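Local structure of Non-ribosomal peptide synthetase (Methanobrevibacter ruminantium, 6VTJ) at residues L124-V129 and K148-K153; N353-S358 and V413-F418; N404-G409 and L480-N485. The protein probably carries a peptide on the phosphopantetheine arm of its carrier domain and releases it by NAD(P)H-dependent reduction in the adjoining reductase domain. All blocks are in the same frame, centred on the assembly; numbering follows the deposited sequence.

Interaction 1 of 3, residues L124-V129 and K148-K153; sequences LELGNV and KSEEGK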
ATOM      1  N   LEU A 124      -7.725 -26.278   0.000  1.00 38.47           N
ATOM      2  CA  LEU A 124      -6.450 -26.623   0.614  1.00 35.57           C
ATOM      3  C   LEU A 124      -6.526 -26.346   2.113  1.00 41.34           C
ATOM      4  O   LEU A 124      -7.345 -25.547   2.573  1.00 44.05           O
ATOM      5  CB  LEU A 124      -5.309 -25.819  -0.025  1.00 38.17           C
ATOM      6  CG  LEU A 124      -5.218 -25.800  -1.560  1.00 38.28           C
ATOM      7  CD1 LEU A 124      -4.201 -24.750  -2.055  1.00 37.76           C
ATOM      8  CD2 LEU A 124      -4.867 -27.191  -2.116  1.00 37.39           C
ATOM      9  N   GLU A 125      -5.686 -27.028   2.886  1.00 38.49           N
ATOM     10  CA  GLU A 125      -5.655 -26.788   4.323  1.00 42.76           C
ATOM     11  C   GLU A 125      -4.648 -25.692   4.644  1.00 38.98           C
ATOM     12  O   GLU A 125      -3.561 -25.646   4.068  1.00 38.68           O
ATOM     13  CB  GLU A 125      -5.299 -28.059   5.093  1.00 45.70           C
ATOM     14  CG  GLU A 125      -6.462 -29.011   5.287  1.00 51.07           C
ATOM     15  CD  GLU A 125      -6.013 -30.377   5.792  1.00 67.26           C
ATOM     16  OE1 GLU A 125      -4.850 -30.758   5.519  1.00 64.05           O
ATOM     17  OE2 GLU A 125      -6.824 -31.073   6.450  1.00 70.96           O
ATOM     18  N   LEU A 126      -5.023 -24.800   5.563  1.00 37.42           N
ATOM     19  CA  LEU A 126      -4.102 -23.749   5.988  1.00 34.91           C
ATOM     20  C   LEU A 126      -2.929 -24.328   6.773  1.00 33.88           C
ATOM     21  O   LEU A 126      -1.765 -24.066   6.451  1.00 37.19           O
ATOM     22  CB  LEU A 126      -4.855 -22.711   6.821  1.00 39.61           C
ATOM     23  CG  LEU A 126      -4.191 -21.366   7.081  1.00 36.18           C
ATOM     24  CD1 LEU A 126      -3.993 -20.643   5.788  1.00 31.12           C
ATOM     25  CD2 LEU A 126      -5.058 -20.545   8.010  1.00 37.02           C
ATOM     26  N   GLY A 127      -3.212 -25.122   7.808  1.00 37.72           N
ATOM     27  CA  GLY A 127      -2.117 -25.711   8.560  1.00 34.60           C
ATOM     28  C   GLY A 127      -1.424 -24.685   9.446  1.00 38.06           C
ATOM     29  O   GLY A 127      -2.021 -23.705   9.899  1.00 34.56           O
ATOM     30  N   ASN A 128      -0.137 -24.916   9.693  1.00 35.08           N
ATOM     31  CA  ASN A 128       0.669 -23.963  10.437  1.00 32.79           C
ATOM     32  C   ASN A 128       1.211 -22.892   9.504  1.00 32.29           C
ATOM     33  O   ASN A 128       1.664 -23.184   8.395  1.00 32.66           O
ATOM     34  CB  ASN A 128       1.825 -24.669  11.137  1.00 33.40           C
ATOM     35  CG  ASN A 128       1.363 -25.781  12.047  1.00 37.45           C
ATOM     36  OD1 ASN A 128       0.302 -25.697  12.681  1.00 37.69           O
ATOM     37  ND2 ASN A 128       2.146 -26.844  12.101  1.00 37.26           N
ATOM     38  N   VAL A 129       1.212 -21.649   9.972  1.00 32.45           N
ATOM     39  CA  VAL A 129       1.500 -20.502   9.118  1.00 30.53           C
ATOM     40  C   VAL A 129       2.817 -19.866   9.530  1.00 28.83           C
ATOM     41  O   VAL A 129       3.092 -19.713  10.722  1.00 31.52           O
ATOM     42  CB  VAL A 129       0.349 -19.481   9.184  1.00 29.48           C
ATOM     43  CG1 VAL A 129       0.808 -18.090   8.669  1.00 25.48           C
ATOM     44  CG2 VAL A 129      -0.849 -20.020   8.409  1.00 29.15           C
ATOM     45  N   LYS A 148      -8.008 -16.584  16.410  1.00 32.82           N
ATOM     46  CA  LYS A 148      -9.421 -16.694  16.747  1.00 33.03           C
ATOM     47  C   LYS A 148     -10.155 -17.753  15.943  1.00 39.56           C
ATOM     48  O   LYS A 148     -11.181 -18.252  16.416  1.00 42.27           O
ATOM     49  CB  LYS A 148     -10.132 -15.355  16.554  1.00 33.40           C
ATOM     50  CG  LYS A 148      -9.844 -14.340  17.628  1.00 35.30           C
ATOM     51  CD  LYS A 148     -10.848 -13.206  17.574  1.00 39.75           C
ATOM     52  N   SER A 149      -9.667 -18.115  14.749  1.00 36.91           N
ATOM     53  CA  SER A 149     -10.461 -18.921  13.829  1.00 39.46           C
ATOM     54  C   SER A 149      -9.743 -20.124  13.247  1.00 42.27           C
ATOM     55  O   SER A 149     -10.372 -20.881  12.505  1.00 45.51           O
ATOM     56  CB  SER A 149     -10.963 -18.063  12.657  1.00 41.48           C
ATOM     57  OG  SER A 149     -11.307 -16.771  13.099  1.00 49.85           O
ATOM     58  N   GLU A 150      -8.465 -20.317  13.531  1.00 38.17           N
ATOM     59  CA  GLU A 150      -7.720 -21.433  12.983  1.00 37.75           C
ATOM     60  C   GLU A 150      -7.185 -22.286  14.118  1.00 38.55           C
ATOM     61  O   GLU A 150      -7.130 -21.854  15.271  1.00 39.87           O
ATOM     62  CB  GLU A 150      -6.567 -20.946  12.091  1.00 39.61           C
ATOM     63  CG  GLU A 150      -7.055 -20.122  10.926  1.00 42.25           C
ATOM     64  CD  GLU A 150      -7.977 -20.923  10.000  1.00 45.61           C
ATOM     65  OE1 GLU A 150      -7.708 -22.136   9.797  1.00 47.34           O
ATOM     66  OE2 GLU A 150      -8.953 -20.329   9.482  1.00 43.80           O
ATOM     67  N   GLU A 151      -6.758 -23.500  13.773  1.00 40.85           N
ATOM     68  CA  GLU A 151      -6.375 -24.477  14.780  1.00 39.49           C
ATOM     69  C   GLU A 151      -4.867 -24.659  14.926  1.00 40.66           C
ATOM     70  O   GLU A 151      -4.416 -25.118  15.981  1.00 46.99           O
ATOM     71  CB  GLU A 151      -7.025 -25.830  14.464  1.00 41.23           C
ATOM     72  CG  GLU A 151      -8.514 -25.890  14.788  1.00 44.91           C
ATOM     73  N   GLY A 152      -4.078 -24.307  13.924  1.00 40.99           N
ATOM     74  CA  GLY A 152      -2.665 -24.629  13.930  1.00 37.99           C
ATOM     75  C   GLY A 152      -1.808 -23.637  14.695  1.00 38.98           C
ATOM     76  O   GLY A 152      -2.284 -22.853  15.520  1.00 41.33           O
ATOM     77  N   LYS A 153      -0.509 -23.704  14.427  1.00 37.65           N
ATOM     78  CA  LYS A 153       0.479 -22.802  15.002  1.00 39.20           C
ATOM     79  C   LYS A 153       0.787 -21.685  14.014  1.00 33.32           C
ATOM     80  O   LYS A 153       0.665 -21.867  12.800  1.00 34.30           O
ATOM     81  CB  LYS A 153       1.776 -23.543  15.329  1.00 37.98           C
ATOM     82  CG  LYS A 153       1.732 -24.439  16.546  1.00 47.64           C
ATOM     83  CD  LYS A 153       3.136 -24.708  17.061  1.00 45.50           C
ATOM     84  CE  LYS A 153       3.993 -25.364  15.994  1.00 48.97           C
ATOM     85  NZ  LYS A 153       5.272 -25.885  16.563  1.00 56.49           N
TER
HETATM   86  O   HOH W   1      -7.026 -25.152   8.249  1.00 46.47           O
HETATM   87  O   HOH W   2      -4.592 -23.916  10.848  1.00 39.63           O

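Interaction 2 of 3, residues N353-S358 and V413-F418; sequences NPAMAS and VDFEEF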
ATOM      1  N   ASN A 353     -14.140  19.741  -4.684  1.00 29.76           N
ATOM      2  CA  ASN A 353     -14.797  19.993  -5.963  1.00 32.66           C
ATOM      3  C   ASN A 353     -15.608  18.758  -6.364  1.00 33.68           C
ATOM      4  O   ASN A 353     -15.604  17.749  -5.654  1.00 26.85           O
ATOM      5  CB  ASN A 353     -13.758  20.453  -6.994  1.00 31.26           C
ATOM      6  CG  ASN A 353     -12.886  19.336  -7.542  1.00 33.90           C
ATOM      7  OD1 ASN A 353     -13.331  18.220  -7.808  1.00 34.60           O
ATOM      8  ND2 ASN A 353     -11.621  19.662  -7.744  1.00 36.54           N
ATOM      9  N   PRO A 354     -16.368  18.817  -7.470  1.00 31.71           N
ATOM     10  CA  PRO A 354     -17.255  17.684  -7.774  1.00 33.30           C
ATOM     11  C   PRO A 354     -16.516  16.405  -8.137  1.00 30.55           C
ATOM     12  O   PRO A 354     -16.992  15.322  -7.781  1.00 31.67           O
ATOM     13  CB  PRO A 354     -18.111  18.199  -8.943  1.00 32.88           C
ATOM     14  CG  PRO A 354     -18.083  19.666  -8.813  1.00 33.43           C
ATOM     15  CD  PRO A 354     -16.699  19.988  -8.305  1.00 32.97           C
ATOM     16  N   ALA A 355     -15.370  16.488  -8.822  1.00 34.99           N
ATOM     17  CA  ALA A 355     -14.617  15.269  -9.126  1.00 31.89           C
ATOM     18  C   ALA A 355     -14.162  14.581  -7.845  1.00 32.24           C
ATOM     19  O   ALA A 355     -14.260  13.351  -7.711  1.00 27.77           O
ATOM     20  CB  ALA A 355     -13.423  15.601 -10.007  1.00 30.18           C
ATOM     21  N   MET A 356     -13.691  15.371  -6.881  1.00 28.08           N
ATOM     22  CA  MET A 356     -13.305  14.832  -5.585  1.00 30.24           C
ATOM     23  C   MET A 356     -14.496  14.199  -4.877  1.00 31.56           C
ATOM     24  O   MET A 356     -14.407  13.070  -4.379  1.00 34.19           O
ATOM     25  CB  MET A 356     -12.685  15.944  -4.739  1.00 28.25           C
ATOM     26  CG  MET A 356     -11.540  16.671  -5.448  1.00 34.22           C
ATOM     27  SD  MET A 356     -11.031  18.192  -4.641  1.00 34.08           S
ATOM     28  CE  MET A 356     -10.707  17.591  -2.986  1.00 29.94           C
ATOM     29  N   ALA A 357     -15.629  14.917  -4.828  1.00 29.38           N
ATOM     30  CA  ALA A 357     -16.818  14.402  -4.155  1.00 28.98           C
ATOM     31  C   ALA A 357     -17.250  13.060  -4.737  1.00 27.95           C
ATOM     32  O   ALA A 357     -17.662  12.159  -3.994  1.00 25.79           O
ATOM     33  CB  ALA A 357     -17.968  15.414  -4.255  1.00 30.67           C
ATOM     34  N   SER A 358     -17.145  12.903  -6.064  1.00 27.98           N
ATOM     35  CA  SER A 358     -17.667  11.704  -6.717  1.00 29.71           C
ATOM     36  C   SER A 358     -16.715  10.514  -6.674  1.00 29.64           C
ATOM     37  O   SER A 358     -17.143   9.388  -6.967  1.00 28.97           O
ATOM     38  CB  SER A 358     -18.023  12.019  -8.170  1.00 28.97           C
ATOM     39  OG  SER A 358     -19.338  12.554  -8.237  1.00 36.77           O
ATOM     40  N   VAL A 413     -18.212  22.131  -3.615  1.00 33.04           N
ATOM     41  CA  VAL A 413     -18.181  23.405  -4.313  1.00 32.79           C
ATOM     42  C   VAL A 413     -17.813  23.120  -5.761  1.00 35.37           C
ATOM     43  O   VAL A 413     -17.330  22.036  -6.094  1.00 35.59           O
ATOM     44  CB  VAL A 413     -17.183  24.387  -3.673  1.00 30.45           C
ATOM     45  CG1 VAL A 413     -17.567  24.665  -2.234  1.00 30.58           C
ATOM     46  CG2 VAL A 413     -15.776  23.817  -3.757  1.00 32.06           C
ATOM     47  N   ASP A 414     -18.052  24.098  -6.629  1.00 34.37           N
ATOM     48  CA  ASP A 414     -17.707  23.880  -8.026  1.00 32.10           C
ATOM     49  C   ASP A 414     -16.198  24.002  -8.237  1.00 33.78           C
ATOM     50  O   ASP A 414     -15.442  24.408  -7.350  1.00 31.67           O
ATOM     51  CB  ASP A 414     -18.452  24.851  -8.941  1.00 35.85           C
ATOM     52  CG  ASP A 414     -18.144  26.319  -8.647  1.00 39.45           C
ATOM     53  OD1 ASP A 414     -16.962  26.736  -8.698  1.00 40.92           O
ATOM     54  OD2 ASP A 414     -19.111  27.079  -8.433  1.00 41.22           O
ATOM     55  N   PHE A 415     -15.769  23.659  -9.456  1.00 32.34           N
ATOM     56  CA  PHE A 415     -14.344  23.572  -9.751  1.00 31.38           C
ATOM     57  C   PHE A 415     -13.647  24.912  -9.550  1.00 36.05           C
ATOM     58  O   PHE A 415     -12.554  24.967  -8.965  1.00 36.58           O
ATOM     59  CB  PHE A 415     -14.140  23.060 -11.176  1.00 29.47           C
ATOM     60  CG  PHE A 415     -14.489  21.611 -11.355  1.00 34.73           C
ATOM     61  CD1 PHE A 415     -13.559  20.619 -11.082  1.00 30.79           C
ATOM     62  CD2 PHE A 415     -15.758  21.240 -11.782  1.00 30.99           C
ATOM     63  CE1 PHE A 415     -13.884  19.273 -11.251  1.00 36.13           C
ATOM     64  CE2 PHE A 415     -16.092  19.905 -11.950  1.00 34.54           C
ATOM     65  CZ  PHE A 415     -15.155  18.915 -11.683  1.00 34.01           C
ATOM     66  N   GLU A 416     -14.261  26.003 -10.030  1.00 33.88           N
ATOM     67  CA  GLU A 416     -13.640  27.321  -9.917  1.00 37.08           C
ATOM     68  C   GLU A 416     -13.512  27.740  -8.461  1.00 36.59           C
ATOM     69  O   GLU A 416     -12.448  28.203  -8.019  1.00 39.93           O
ATOM     70  CB  GLU A 416     -14.452  28.355 -10.702  1.00 39.77           C
ATOM     71  CG  GLU A 416     -14.059  29.808 -10.414  1.00 42.34           C
ATOM     72  CD  GLU A 416     -12.642  30.161 -10.893  1.00 43.57           C
ATOM     73  OE1 GLU A 416     -12.009  29.364 -11.632  1.00 42.20           O
ATOM     74  OE2 GLU A 416     -12.159  31.250 -10.519  1.00 46.37           O
ATOM     75  N   GLU A 417     -14.590  27.573  -7.701  1.00 35.24           N
ATOM     76  CA  GLU A 417     -14.564  27.932  -6.291  1.00 40.41           C
ATOM     77  C   GLU A 417     -13.503  27.136  -5.542  1.00 38.65           C
ATOM     78  O   GLU A 417     -12.782  27.686  -4.694  1.00 41.19           O
ATOM     79  CB  GLU A 417     -15.950  27.715  -5.691  1.00 35.75           C
ATOM     80  CG  GLU A 417     -16.094  28.175  -4.262  1.00 39.13           C
ATOM     81  CD  GLU A 417     -17.532  28.166  -3.794  1.00 44.14           C
ATOM     82  OE1 GLU A 417     -17.745  28.314  -2.570  1.00 50.79           O
ATOM     83  N   PHE A 418     -13.404  25.848  -5.855  1.00 35.35           N
ATOM     84  CA  PHE A 418     -12.424  24.980  -5.216  1.00 33.55           C
ATOM     85  C   PHE A 418     -11.018  25.520  -5.449  1.00 38.27           C
ATOM     86  O   PHE A 418     -10.158  25.443  -4.573  1.00 36.11           O
ATOM     87  CB  PHE A 418     -12.539  23.553  -5.754  1.00 27.55           C
ATOM     88  CG  PHE A 418     -11.610  22.578  -5.088  1.00 33.32           C
ATOM     89  CD1 PHE A 418     -11.875  22.111  -3.811  1.00 33.61           C
ATOM     90  CD2 PHE A 418     -10.473  22.129  -5.737  1.00 30.97           C
ATOM     91  CE1 PHE A 418     -11.023  21.214  -3.194  1.00 31.30           C
ATOM     92  CE2 PHE A 418      -9.616  21.231  -5.127  1.00 36.45           C
ATOM     93  CZ  PHE A 418      -9.892  20.773  -3.853  1.00 31.91           C
TER
HETATM   94  O   HOH W   3     -10.977  22.719  -8.728  1.00 36.56           O

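Interaction 3 of 3, residues N404-G409 and L480-N485; sequences NTYGYG and LFDYLN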
ATOM      1  N   ASN A 404     -19.350  15.739   8.603  1.00 31.43           N
ATOM      2  CA  ASN A 404     -20.108  16.930   8.981  1.00 34.63           C
ATOM      3  C   ASN A 404     -20.977  16.734  10.223  1.00 37.28           C
ATOM      4  O   ASN A 404     -21.488  17.726  10.756  1.00 35.17           O
ATOM      5  CB  ASN A 404     -20.975  17.399   7.814  1.00 32.27           C
ATOM      6  CG  ASN A 404     -20.207  18.243   6.838  1.00 33.42           C
ATOM      7  OD1 ASN A 404     -19.115  18.713   7.147  1.00 32.46           O
ATOM      8  ND2 ASN A 404     -20.767  18.448   5.651  1.00 36.10           N
ATOM      9  N   THR A 405     -21.177  15.502  10.701  1.00 33.65           N
ATOM     10  CA  THR A 405     -21.882  15.367  11.974  1.00 35.54           C
ATOM     11  C   THR A 405     -21.041  15.853  13.150  1.00 37.39           C
ATOM     12  O   THR A 405     -21.571  15.995  14.257  1.00 36.38           O
ATOM     13  CB  THR A 405     -22.329  13.919  12.209  1.00 33.80           C
ATOM     14  OG1 THR A 405     -21.191  13.102  12.508  1.00 35.54           O
ATOM     15  CG2 THR A 405     -23.040  13.370  10.988  1.00 35.95           C
ATOM     16  N   TYR A 406     -19.758  16.130  12.937  1.00 35.45           N
ATOM     17  CA  TYR A 406     -18.922  16.766  13.946  1.00 38.86           C
ATOM     18  C   TYR A 406     -18.956  18.286  13.868  1.00 36.33           C
ATOM     19  O   TYR A 406     -18.242  18.942  14.629  1.00 34.82           O
ATOM     20  CB  TYR A 406     -17.474  16.271  13.819  1.00 36.86           C
ATOM     21  CG  TYR A 406     -17.381  14.770  13.900  1.00 39.17           C
ATOM     22  CD1 TYR A 406     -17.440  14.118  15.129  1.00 38.06           C
ATOM     23  CD2 TYR A 406     -17.275  14.000  12.752  1.00 36.50           C
ATOM     24  CE1 TYR A 406     -17.390  12.739  15.208  1.00 40.36           C
ATOM     25  CE2 TYR A 406     -17.225  12.619  12.822  1.00 36.96           C
ATOM     26  CZ  TYR A 406     -17.278  11.998  14.048  1.00 36.96           C
ATOM     27  OH  TYR A 406     -17.213  10.634  14.107  1.00 36.61           O
ATOM     28  N   GLY A 407     -19.750  18.851  12.961  1.00 36.15           N
ATOM     29  CA  GLY A 407     -19.820  20.287  12.795  1.00 36.22           C
ATOM     30  C   GLY A 407     -18.750  20.902  11.927  1.00 40.29           C
ATOM     31  O   GLY A 407     -18.520  22.108  12.026  1.00 45.96           O
ATOM     32  N   TYR A 408     -18.087  20.124  11.061  1.00 40.46           N
ATOM     33  CA  TYR A 408     -17.004  20.687  10.254  1.00 38.66           C
ATOM     34  C   TYR A 408     -17.490  21.529   9.078  1.00 37.51           C
ATOM     35  O   TYR A 408     -16.685  22.265   8.496  1.00 41.39           O
ATOM     36  CB  TYR A 408     -16.088  19.576   9.732  1.00 38.00           C
ATOM     37  CG  TYR A 408     -15.355  18.831  10.818  1.00 39.98           C
ATOM     38  CD1 TYR A 408     -14.964  19.468  11.995  1.00 41.68           C
ATOM     39  CD2 TYR A 408     -15.060  17.489  10.671  1.00 41.25           C
ATOM     40  CE1 TYR A 408     -14.292  18.772  12.999  1.00 40.17           C
ATOM     41  CE2 TYR A 408     -14.394  16.789  11.660  1.00 46.80           C
ATOM     42  CZ  TYR A 408     -14.012  17.432  12.819  1.00 41.68           C
ATOM     43  OH  TYR A 408     -13.349  16.711  13.785  1.00 46.50           O
ATOM     44  N   GLY A 409     -18.762  21.422   8.692  1.00 38.81           N
ATOM     45  CA  GLY A 409     -19.311  22.286   7.658  1.00 37.40           C
ATOM     46  C   GLY A 409     -18.663  22.176   6.293  1.00 39.25           C
ATOM     47  O   GLY A 409     -18.628  23.167   5.550  1.00 34.91           O
ATOM     48  N   LEU A 480     -14.947   5.126  12.927  1.00 29.01           N
ATOM     49  CA  LEU A 480     -13.619   5.395  12.390  1.00 24.88           C
ATOM     50  C   LEU A 480     -13.176   6.793  12.788  1.00 29.22           C
ATOM     51  O   LEU A 480     -12.084   6.990  13.352  1.00 28.56           O
ATOM     52  CB  LEU A 480     -13.645   5.233  10.867  1.00 28.29           C
ATOM     53  CG  LEU A 480     -12.358   5.398  10.058  1.00 28.83           C
ATOM     54  CD1 LEU A 480     -12.454   4.593   8.791  1.00 26.40           C
ATOM     55  CD2 LEU A 480     -12.109   6.879   9.735  1.00 26.14           C
ATOM     56  N   PHE A 481     -14.059   7.766  12.586  1.00 25.82           N
ATOM     57  CA  PHE A 481     -13.650   9.127  12.862  1.00 29.35           C
ATOM     58  C   PHE A 481     -13.560   9.362  14.361  1.00 31.06           C
ATOM     59  O   PHE A 481     -12.666  10.098  14.807  1.00 28.75           O
ATOM     60  CB  PHE A 481     -14.593  10.109  12.157  1.00 33.45           C
ATOM     61  CG  PHE A 481     -14.415  10.121  10.657  1.00 30.36           C
ATOM     62  CD1 PHE A 481     -13.157  10.227  10.108  1.00 29.27           C
ATOM     63  CD2 PHE A 481     -15.498   9.963   9.811  1.00 36.28           C
ATOM     64  CE1 PHE A 481     -12.977  10.215   8.739  1.00 32.63           C
ATOM     65  CE2 PHE A 481     -15.332   9.953   8.444  1.00 33.25           C
ATOM     66  CZ  PHE A 481     -14.069  10.081   7.904  1.00 27.26           C
ATOM     67  N   ASP A 482     -14.386   8.668  15.162  1.00 30.45           N
ATOM     68  CA  ASP A 482     -14.269   8.867  16.603  1.00 32.62           C
ATOM     69  C   ASP A 482     -12.869   8.495  17.044  1.00 30.72           C
ATOM     70  O   ASP A 482     -12.218   9.234  17.801  1.00 35.45           O
ATOM     71  CB  ASP A 482     -15.290   8.028  17.363  1.00 26.65           C
ATOM     72  CG  ASP A 482     -16.693   8.607  17.315  1.00 33.71           C
ATOM     73  OD1 ASP A 482     -16.908   9.690  16.734  1.00 34.29           O
ATOM     74  OD2 ASP A 482     -17.599   7.949  17.865  1.00 35.88           O
ATOM     75  N   TYR A 483     -12.357   7.393  16.492  1.00 29.11           N
ATOM     76  CA  TYR A 483     -11.038   6.951  16.904  1.00 31.02           C
ATOM     77  C   TYR A 483     -10.010   8.021  16.567  1.00 33.90           C
ATOM     78  O   TYR A 483      -9.226   8.449  17.428  1.00 34.45           O
ATOM     79  CB  TYR A 483     -10.706   5.615  16.243  1.00 26.76           C
ATOM     80  CG  TYR A 483      -9.343   5.120  16.597  1.00 28.61           C
ATOM     81  CD1 TYR A 483      -9.109   4.505  17.817  1.00 32.73           C
ATOM     82  CD2 TYR A 483      -8.274   5.275  15.719  1.00 29.77           C
ATOM     83  CE1 TYR A 483      -7.848   4.051  18.155  1.00 30.54           C
ATOM     84  CE2 TYR A 483      -7.004   4.832  16.055  1.00 32.20           C
ATOM     85  CZ  TYR A 483      -6.805   4.220  17.278  1.00 33.19           C
ATOM     86  OH  TYR A 483      -5.553   3.767  17.615  1.00 39.51           O
ATOM     87  N   LEU A 484     -10.053   8.526  15.335  1.00 31.09           N
ATOM     88  CA  LEU A 484      -9.041   9.499  14.955  1.00 29.90           C
ATOM     89  C   LEU A 484      -9.230  10.789  15.736  1.00 31.51           C
ATOM     90  O   LEU A 484      -8.259  11.485  16.041  1.00 34.03           O
ATOM     91  CB  LEU A 484      -9.084   9.760  13.455  1.00 32.29           C
ATOM     92  CG  LEU A 484      -8.764   8.577  12.547  1.00 29.90           C
ATOM     93  CD1 LEU A 484      -9.216   8.919  11.139  1.00 31.48           C
ATOM     94  CD2 LEU A 484      -7.292   8.215  12.577  1.00 31.11           C
ATOM     95  N   ASN A 485     -10.461  11.089  16.132  1.00 33.39           N
ATOM     96  CA  ASN A 485     -10.662  12.318  16.874  1.00 37.33           C
ATOM     97  C   ASN A 485     -10.059  12.220  18.265  1.00 36.34           C
ATOM     98  O   ASN A 485      -9.685  13.242  18.841  1.00 41.14           O
ATOM     99  CB  ASN A 485     -12.143  12.646  16.936  1.00 35.05           C
ATOM    100  CG  ASN A 485     -12.593  13.443  15.742  1.00 40.46           C
ATOM    101  OD1 ASN A 485     -11.775  14.074  15.059  1.00 38.50           O
ATOM    102  ND2 ASN A 485     -13.892  13.427  15.478  1.00 38.12           N
TER

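Interaction 1 of 3, residues L124-V129 and K148-K153
Two hydrogen bonds, both involving the backbone of K153, draw the two loops together. The amide N of K153 donates to OD1 of N128 at 2.8 Å in an almost perfectly straight N-H...O line (178°), although it approaches from above the plane of the side-chain amide. One step on, the amide N of V129 reaches the carbonyl O of K153 at 2.9 Å. N128 meets K153 through its side chain just before the backbone pairing starts. What follows is the parallel pairing of strands 129-132 and 154-158, joined by helix 137-149 in the beta-alpha-beta crossover of a Rossmann-type sheet. N128 ND2 is held in turn by the carbonyl of P210; an alanine here would probably leave the K153 amide without its acceptor and the P210 carbonyl without this donor. Water adds a bridge: one molecule donates to G127 O at 2.7 Å and accepts from G152 N at 3.1 Å. The apolar part is small. With its CG anti to the backbone N (chi1 -165°), L126 sends CD2 across the bent chain of E150, 3.6 Å from E150 CD, while the carboxylate's OE2 forms a salt bridge with K378.

Interaction 2 of 3, residues N353-S358 and V413-F418
N353 turns its CG between its own backbone N and carbonyl carbon (chi1 76°), which folds the amide back over the start of helix 354-358 and between the rings of F415 and F418. For F418 the trans chi1 (-177°) swings the ring away from its own backbone N and across to N353 and M356. The fold here sets two helix starts side by side: strands 351-352 and 411-412 pair in parallel, and each leads within one or two residues into a helix capped by a side chain. N353 is the N-cap of the first, its OD1 accepting from M356 N at 3.0 Å, the donor tilted from the carbonyl plane; the return bond that would complete a capping box, from N353 N to M356 SD, is weak and doubtful because the sulfur's place is unsure. D414 caps the second helix, OD1 taking the E417 amide at 2.7 Å, nearly along its C-O axis.

Between the helices the contact is mostly aromatic. P354 lays CD over the centre of the F415 ring, 3.7 Å from the centroid and only 12° off the normal, a CH-pi contact; A355 CB adds to the packing near F415 CE1. One face of the F418 ring takes N353 CG, offset toward the rim, with the amide plane steeply inclined to the ring. M356 approaches the same ring obliquely in a Met-aromatic contact, with the same doubt about the sulfur. F443, from a loop, also touches N353, A355 and M356.

A backbone carbonyl takes part as well: V413 O accepts a CA-H...O contact from N353 CA at 3.3 Å. A water finishes the join, accepting from N353 ND2 at 3.3 Å and donating to F415 O at 2.8 Å.

Interaction 3 of 3, residues N404-G409 and L480-N485
Y406 hydrogen-bonds across this contact, its OH donating to OD1 of D482 at 2.8 Å. The carboxylate oxygen lies in the plane of the tyrosine ring, at its edge, but the hydroxyl meets it from above the carboxylate plane, the two flat groups standing 76° apart. With CG beside the backbone N and anti to the carbonyl carbon (chi1 -56°), Y406 points its ring from the loop at helix 474-485.

Packing against the ring is mixed. N485 brings its ND2 over one face, 3.5 Å above the plane and offset toward the rim, the amide standing nearly perpendicular to the ring. F481 offers CB instead, 3.7 Å from Y406 CE2, while its own side chain leads away to I399, A402 and L403 of helix 396-403. The loop that follows that helix and the C-terminal helix 474-485 are joined in this way.

The Y408 and N485 side chains approach each other from opposite directions, with Y408 OH 3.3 Å from N485 OD1, while the Y408 ring makes a cation-pi contact with K347. Because D482 is exposed, solvent probably competes for its carboxylate, whose negative charge is likely to favour the protonated hydroxyl as donor and strengthen the bond.

None of the three is a core contact: interactions 1 and 2 are partly buried, and interaction 3 lies at the surface. Interactions 1 and 2 each sit where parallel strands begin or end, but 1 leads into the main Rossmann-type sheet and relies on backbone and amide hydrogen bonds, whereas 2 follows a separate two-stranded sheet and relies on rings, with no direct hydrogen bond between its segments. Interaction 3 combines a tyrosine-carboxylate hydrogen bond with packing against the tyrosine ring. Interactions 2 and 3, about 21 Å apart between centres, are linked by short strand 411-412, which separates 404-409 from 413-418. Interaction 1 lies across the chain's centre from interaction 2, about 48 Å away between centres.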